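Local coordinates for uncharacterized protein DUF849 with a TIM barrel fold (PDB 3E49), which binds zinc in a TIM barrel and probably cleaves beta-keto acids such as 3-keto-5-aminohexanoate, at residues L51-P56 / R60-P65; A13-I18 / Y26-P31. One frame throughout, in Å; residues are numbered along the deposited sequence.

From the N terminus, the chain leaves strand 10-13 and makes contact 2 (A13-I18 / Y26-P31), which closes the long loop leading to helix 31-44. It then runs through that helix into strand 48-54, whose end turns back through contact 1 (L51-P56 / R60-P65) to close a short hairpin with strand 61-62. The two closures follow one another in series, neither nesting nor crossing, yet they meet in space, their centres about 9 Å apart. R54 of contact 1 joins them: its NE lies 2.9 Å from OG1 of T15, a probable hydrogen bond. Together they tie the ends of two neighbouring parallel barrel strands beside the zinc site.

Contact 1 of 2, residues L51-P56 / R60-P65. With ZN (zinc ion), chain E.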
loop_
_atom_site.group_PDB
_atom_site.type_symbol
_atom_site.label_atom_id
_atom_site.label_comp_id
_atom_site.label_asym_id
_atom_site.label_seq_id
_atom_site.Cartn_x
_atom_site.Cartn_y
_atom_site.Cartn_z
ATOM N N LEU A 51 -14.356 14.280 26.176
ATOM C CA LEU A 51 -15.608 14.385 26.941
ATOM C C LEU A 51 -16.866 14.759 26.214
ATOM O O LEU A 51 -16.881 15.649 25.349
ATOM C CB LEU A 51 -15.402 15.423 28.077
ATOM C CG LEU A 51 -14.439 14.994 29.181
ATOM C CD1 LEU A 51 -13.763 16.181 29.872
ATOM C CD2 LEU A 51 -15.110 14.082 30.184
ATOM N N HIS A 52 -17.929 14.020 26.554
ATOM C CA HIS A 52 -19.297 14.384 26.200
ATOM C C HIS A 52 -20.058 14.383 27.519
ATOM O O HIS A 52 -19.587 13.833 28.531
ATOM C CB HIS A 52 -20.010 13.361 25.309
ATOM C CG HIS A 52 -19.439 13.197 23.946
ATOM N ND1 HIS A 52 -20.234 13.154 22.825
ATOM C CD2 HIS A 52 -18.174 12.941 23.525
ATOM C CE1 HIS A 52 -19.483 12.909 21.765
ATOM N NE2 HIS A 52 -18.233 12.769 22.163
ATOM N N ALA A 53 -21.256 14.975 27.481
ATOM C CA ALA A 53 -22.144 15.016 28.634
ATOM C C ALA A 53 -23.399 14.246 28.260
ATOM O O ALA A 53 -23.771 14.154 27.069
ATOM C CB ALA A 53 -22.501 16.463 29.001
ATOM N N ARG A 54 -24.030 13.677 29.279
ATOM C CA ARG A 54 -25.270 12.941 29.109
ATOM C C ARG A 54 -26.324 13.484 30.070
ATOM O O ARG A 54 -25.985 14.027 31.131
ATOM C CB ARG A 54 -25.025 11.459 29.356
ATOM C CG ARG A 54 -24.297 10.773 28.189
ATOM C CD ARG A 54 -24.105 9.293 28.419
ATOM N NE ARG A 54 -23.371 8.651 27.326
ATOM C CZ ARG A 54 -23.906 8.173 26.189
ATOM N NH1 ARG A 54 -25.200 8.286 25.919
ATOM N NH2 ARG A 54 -23.110 7.597 25.272
ATOM N N ASP A 55 -27.588 13.355 29.682
ATOM C CA ASP A 55 -28.677 13.775 30.558
ATOM C C ASP A 55 -28.696 12.743 31.648
ATOM O O ASP A 55 -28.925 11.576 31.363
ATOM C CB ASP A 55 -29.992 13.800 29.799
ATOM C CG ASP A 55 -31.166 14.241 30.664
ATOM O OD1 ASP A 55 -31.114 14.130 31.916
ATOM O OD2 ASP A 55 -32.147 14.708 30.055
ATOM N N PRO A 56 -28.457 13.147 32.906
ATOM C CA PRO A 56 -28.401 12.186 34.001
ATOM C C PRO A 56 -29.699 11.450 34.380
ATOM O O PRO A 56 -29.646 10.524 35.178
ATOM C CB PRO A 56 -27.897 13.013 35.187
ATOM C CG PRO A 56 -28.177 14.389 34.859
ATOM C CD PRO A 56 -28.247 14.529 33.367
ATOM N N ARG A 60 -29.351 10.297 27.859
ATOM C CA ARG A 60 -29.332 10.772 26.498
ATOM C C ARG A 60 -28.236 11.827 26.271
ATOM O O ARG A 60 -27.886 12.561 27.191
ATOM C CB ARG A 60 -30.694 11.302 26.061
ATOM C CG ARG A 60 -30.990 12.765 26.334
ATOM C CD ARG A 60 -32.287 13.172 25.575
ATOM N NE ARG A 60 -33.419 12.406 26.095
ATOM C CZ ARG A 60 -34.525 12.096 25.416
ATOM N NH1 ARG A 60 -34.680 12.446 24.141
ATOM N NH2 ARG A 60 -35.470 11.383 26.025
ATOM N N PRO A 61 -27.649 11.856 25.071
ATOM C CA PRO A 61 -26.670 12.871 24.791
ATOM C C PRO A 61 -27.249 14.275 24.930
ATOM O O PRO A 61 -28.422 14.525 24.558
ATOM C CB PRO A 61 -26.332 12.617 23.314
ATOM C CG PRO A 61 -26.542 11.204 23.127
ATOM C CD PRO A 61 -27.776 10.915 23.951
ATOM N N THR A 62 -26.412 15.177 25.439
ATOM C CA THR A 62 -26.752 16.567 25.574
ATOM C C THR A 62 -25.524 17.463 25.439
ATOM O O THR A 62 -24.518 17.224 26.094
ATOM C CB THR A 62 -27.422 16.894 26.930
ATOM O OG1 THR A 62 -27.747 18.276 26.924
ATOM C CG2 THR A 62 -26.534 16.603 28.117
ATOM N N GLN A 63 -25.632 18.482 24.595
ATOM C CA GLN A 63 -24.575 19.476 24.439
ATOM C C GLN A 63 -24.922 20.803 25.134
ATOM O O GLN A 63 -24.454 21.867 24.716
ATOM C CB GLN A 63 -24.273 19.719 22.968
ATOM C CG GLN A 63 -23.336 18.705 22.341
ATOM C CD GLN A 63 -21.929 18.843 22.860
ATOM O OE1 GLN A 63 -21.606 18.338 23.923
ATOM N NE2 GLN A 63 -21.065 19.491 22.071
ATOM N N ASP A 64 -25.730 20.735 26.196
ATOM C CA ASP A 64 -26.050 21.925 26.995
ATOM C C ASP A 64 -24.857 22.198 27.882
ATOM O O ASP A 64 -24.477 21.375 28.684
ATOM C CB ASP A 64 -27.313 21.670 27.858
ATOM C CG ASP A 64 -27.803 22.924 28.611
ATOM O OD1 ASP A 64 -27.038 23.886 28.789
ATOM O OD2 ASP A 64 -28.974 22.931 29.027
ATOM N N PRO A 65 -24.246 23.379 27.750
ATOM C CA PRO A 65 -23.101 23.636 28.619
ATOM C C PRO A 65 -23.401 23.342 30.073
ATOM O O PRO A 65 -22.526 22.895 30.810
ATOM C CB PRO A 65 -22.796 25.121 28.371
ATOM C CG PRO A 65 -23.322 25.432 27.096
ATOM C CD PRO A 65 -24.478 24.478 26.806
HETATM ZN ZN ZN E . -16.604 11.927 20.887
HETATM O O HOH W 1 -22.039 16.287 25.124
HETATM O O HOH W 2 -16.754 13.727 19.348
HETATM O O HOH W 3 -15.427 11.240 18.918
#
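Between L51-P56 and R60-P65 the backbones run antiparallel, R54 and P61 forming a non-hydrogen-bonded pair with CA atoms 4.5 Å apart. Near the turn, D55 N gives a short, nearly straight hydrogen bond of 2.6 Å to R60 O; the same oxygen receives a CA-H...O contact from R54 CA. The next link is long, T62 N to A53 O at 3.3 Å. Further along, a water takes over, accepting from A53 N and lying close to T62 O and Q63 OE1.

The methyl CG2 of T62 lies 3.7 Å from R54 C and touches CB of A53 more loosely. With OG1 anti to the backbone N (chi1 -178°), the threonine hydroxyl accepts from D64 N in an ST turn, just ahead of the helix that D64 caps. The hairpin lies at the C-terminal end of TIM-barrel strand 48-54, on which strand 61-62 folds back. The barrel strand carries two of the three protein ligands of the metal, H50 and H52; H52 binds zinc through NE2 at 2.2 Å, and E259, from beyond strand 253-256, and two waters complete the site.

Across the turn, D55 CB packs on R60 CG at 3.8 Å, while their charged ends have separate partners, R57 for D55 and D58 for R60. R54 and P61 lie side by side, pointing the same way, and the extended arginine chain brings NH1 within 4.2 Å of P61 CD. Its guanidinium is held from outside the two segments, NH1 by G59 O.

Contact 2 of 2, residues A13-I18 / Y26-P31; sequences AVTGAI and YLPVTP
T15 and P28 mark the nearest approach of A13-I18 and Y26-P31, with CA atoms 5.7 Å apart and no regular strand or helix pairing between the two backbones. Both segments belong to the loop that follows strand 10-13 of the TIM barrel and leads into helix 31-44, a beta-alpha connection at the end of the barrel where zinc is bound.

The link is a short side-chain-to-backbone hydrogen bond: OG1 of T15 donates to P28 O, 2.6 Å away and in the carbonyl plane. T15 holds its hydroxyl anti to the backbone N (chi1 -165°), which aims it at this carbonyl. The proton goes to P28 O, and the oxygen's lone pairs are left to accept, probably from R54, so one buried hydroxyl joins the loop to strand 48-54.

Around the hydroxyl, carbon atoms pack against oxygens. L27 brings CG and CD1 alongside OG1 of T15, each at 3.7 Å, and CD1 also approaches the carbonyl oxygen of T15. Next to L27, CG and CD of P28 rest against V14 O, which accepts a hydrogen bond from N273 ND2; P28 CD is 3.3 Å from V14 O.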
loop_
_atom_site.group_PDB
_atom_site.type_symbol
_atom_site.label_atom_id
_atom_site.label_comp_id
_atom_site.label_asym_id
_atom_site.label_seq_id
_atom_site.Cartn_x
_atom_site.Cartn_y
_atom_site.Cartn_z
ATOM N N ALA A 13 -11.614 8.479 25.789
ATOM C CA ALA A 13 -12.935 9.024 25.480
ATOM C C ALA A 13 -13.885 8.282 26.417
ATOM O O ALA A 13 -14.277 7.133 26.159
ATOM C CB ALA A 13 -13.287 8.753 24.027
ATOM N N VAL A 14 -14.322 8.965 27.471
ATOM C CA VAL A 14 -15.008 8.291 28.583
ATOM C C VAL A 14 -16.455 7.836 28.414
ATOM O O VAL A 14 -16.850 6.917 29.114
ATOM C CB VAL A 14 -14.888 9.096 29.925
ATOM C CG1 VAL A 14 -13.436 9.219 30.346
ATOM C CG2 VAL A 14 -15.531 10.457 29.771
ATOM N N THR A 15 -17.241 8.482 27.562
ATOM C CA THR A 15 -18.662 8.058 27.373
ATOM C C THR A 15 -19.271 8.295 25.986
ATOM O O THR A 15 -20.022 7.430 25.441
ATOM C CB THR A 15 -19.556 8.691 28.475
ATOM O OG1 THR A 15 -20.822 8.024 28.493
ATOM C CG2 THR A 15 -19.708 10.210 28.261
ATOM N N GLY A 16 -18.960 9.441 25.389
ATOM C CA GLY A 16 -19.441 9.765 24.052
ATOM C C GLY A 16 -20.965 9.901 23.912
ATOM O O GLY A 16 -21.638 10.153 24.882
ATOM N N ALA A 17 -21.475 9.674 22.701
ATOM C CA ALA A 17 -22.915 9.772 22.388
ATOM C C ALA A 17 -23.387 8.589 21.565
ATOM O O ALA A 17 -24.534 8.581 21.163
ATOM C CB ALA A 17 -23.156 10.987 21.578
ATOM N N ILE A 18 -22.504 7.644 21.240
ATOM C CA ILE A 18 -22.923 6.525 20.380
ATOM C C ILE A 18 -23.602 5.406 21.162
ATOM O O ILE A 18 -24.764 5.022 20.865
ATOM C CB ILE A 18 -21.742 6.006 19.536
ATOM C CG1 ILE A 18 -21.569 6.940 18.325
ATOM C CG2 ILE A 18 -22.044 4.627 19.004
ATOM C CD1 ILE A 18 -20.347 6.637 17.428
ATOM N N TYR A 26 -21.639 -0.054 32.884
ATOM C CA TYR A 26 -20.419 0.663 33.139
ATOM C C TYR A 26 -20.280 1.938 32.317
ATOM O O TYR A 26 -19.319 2.705 32.534
ATOM C CB TYR A 26 -19.230 -0.269 32.906
ATOM C CG TYR A 26 -19.361 -1.561 33.647
ATOM C CD1 TYR A 26 -19.341 -1.575 35.022
ATOM C CD2 TYR A 26 -19.536 -2.765 32.973
ATOM C CE1 TYR A 26 -19.464 -2.742 35.730
ATOM C CE2 TYR A 26 -19.669 -3.970 33.673
ATOM C CZ TYR A 26 -19.637 -3.941 35.057
ATOM O OH TYR A 26 -19.731 -5.074 35.810
ATOM N N LEU A 27 -21.231 2.206 31.424
ATOM C CA LEU A 27 -21.199 3.455 30.609
ATOM C C LEU A 27 -21.470 4.650 31.531
ATOM O O LEU A 27 -22.519 4.700 32.183
ATOM C CB LEU A 27 -22.232 3.440 29.480
ATOM C CG LEU A 27 -22.187 4.570 28.429
ATOM C CD1 LEU A 27 -20.888 4.414 27.636
ATOM C CD2 LEU A 27 -23.379 4.571 27.476
ATOM N N PRO A 28 -20.510 5.570 31.643
ATOM C CA PRO A 28 -20.773 6.719 32.530
ATOM C C PRO A 28 -21.870 7.660 32.031
ATOM O O PRO A 28 -21.868 8.082 30.871
ATOM C CB PRO A 28 -19.416 7.438 32.600
ATOM C CG PRO A 28 -18.392 6.441 32.163
ATOM C CD PRO A 28 -19.131 5.583 31.125
ATOM N N VAL A 29 -22.813 7.982 32.918
ATOM C CA VAL A 29 -23.928 8.869 32.607
ATOM C C VAL A 29 -23.936 10.164 33.455
ATOM O O VAL A 29 -23.980 11.254 32.902
ATOM C CB VAL A 29 -25.254 8.118 32.815
ATOM C CG1 VAL A 29 -26.443 9.072 32.676
ATOM C CG2 VAL A 29 -25.331 6.995 31.796
ATOM N N THR A 30 -23.891 10.035 34.771
ATOM C CA THR A 30 -24.004 11.202 35.634
ATOM C C THR A 30 -22.700 11.979 35.746
ATOM O O THR A 30 -21.617 11.418 35.558
ATOM C CB THR A 30 -24.436 10.806 37.061
ATOM O OG1 THR A 30 -23.392 10.057 37.681
ATOM C CG2 THR A 30 -25.733 9.973 37.054
ATOM N N PRO A 31 -22.794 13.289 36.065
ATOM C CA PRO A 31 -21.593 14.069 36.264
ATOM C C PRO A 31 -20.594 13.388 37.156
ATOM O O PRO A 31 -19.402 13.440 36.861
ATOM C CB PRO A 31 -22.127 15.353 36.901
ATOM C CG PRO A 31 -23.408 15.544 36.270
ATOM C CD PRO A 31 -23.992 14.137 36.179
#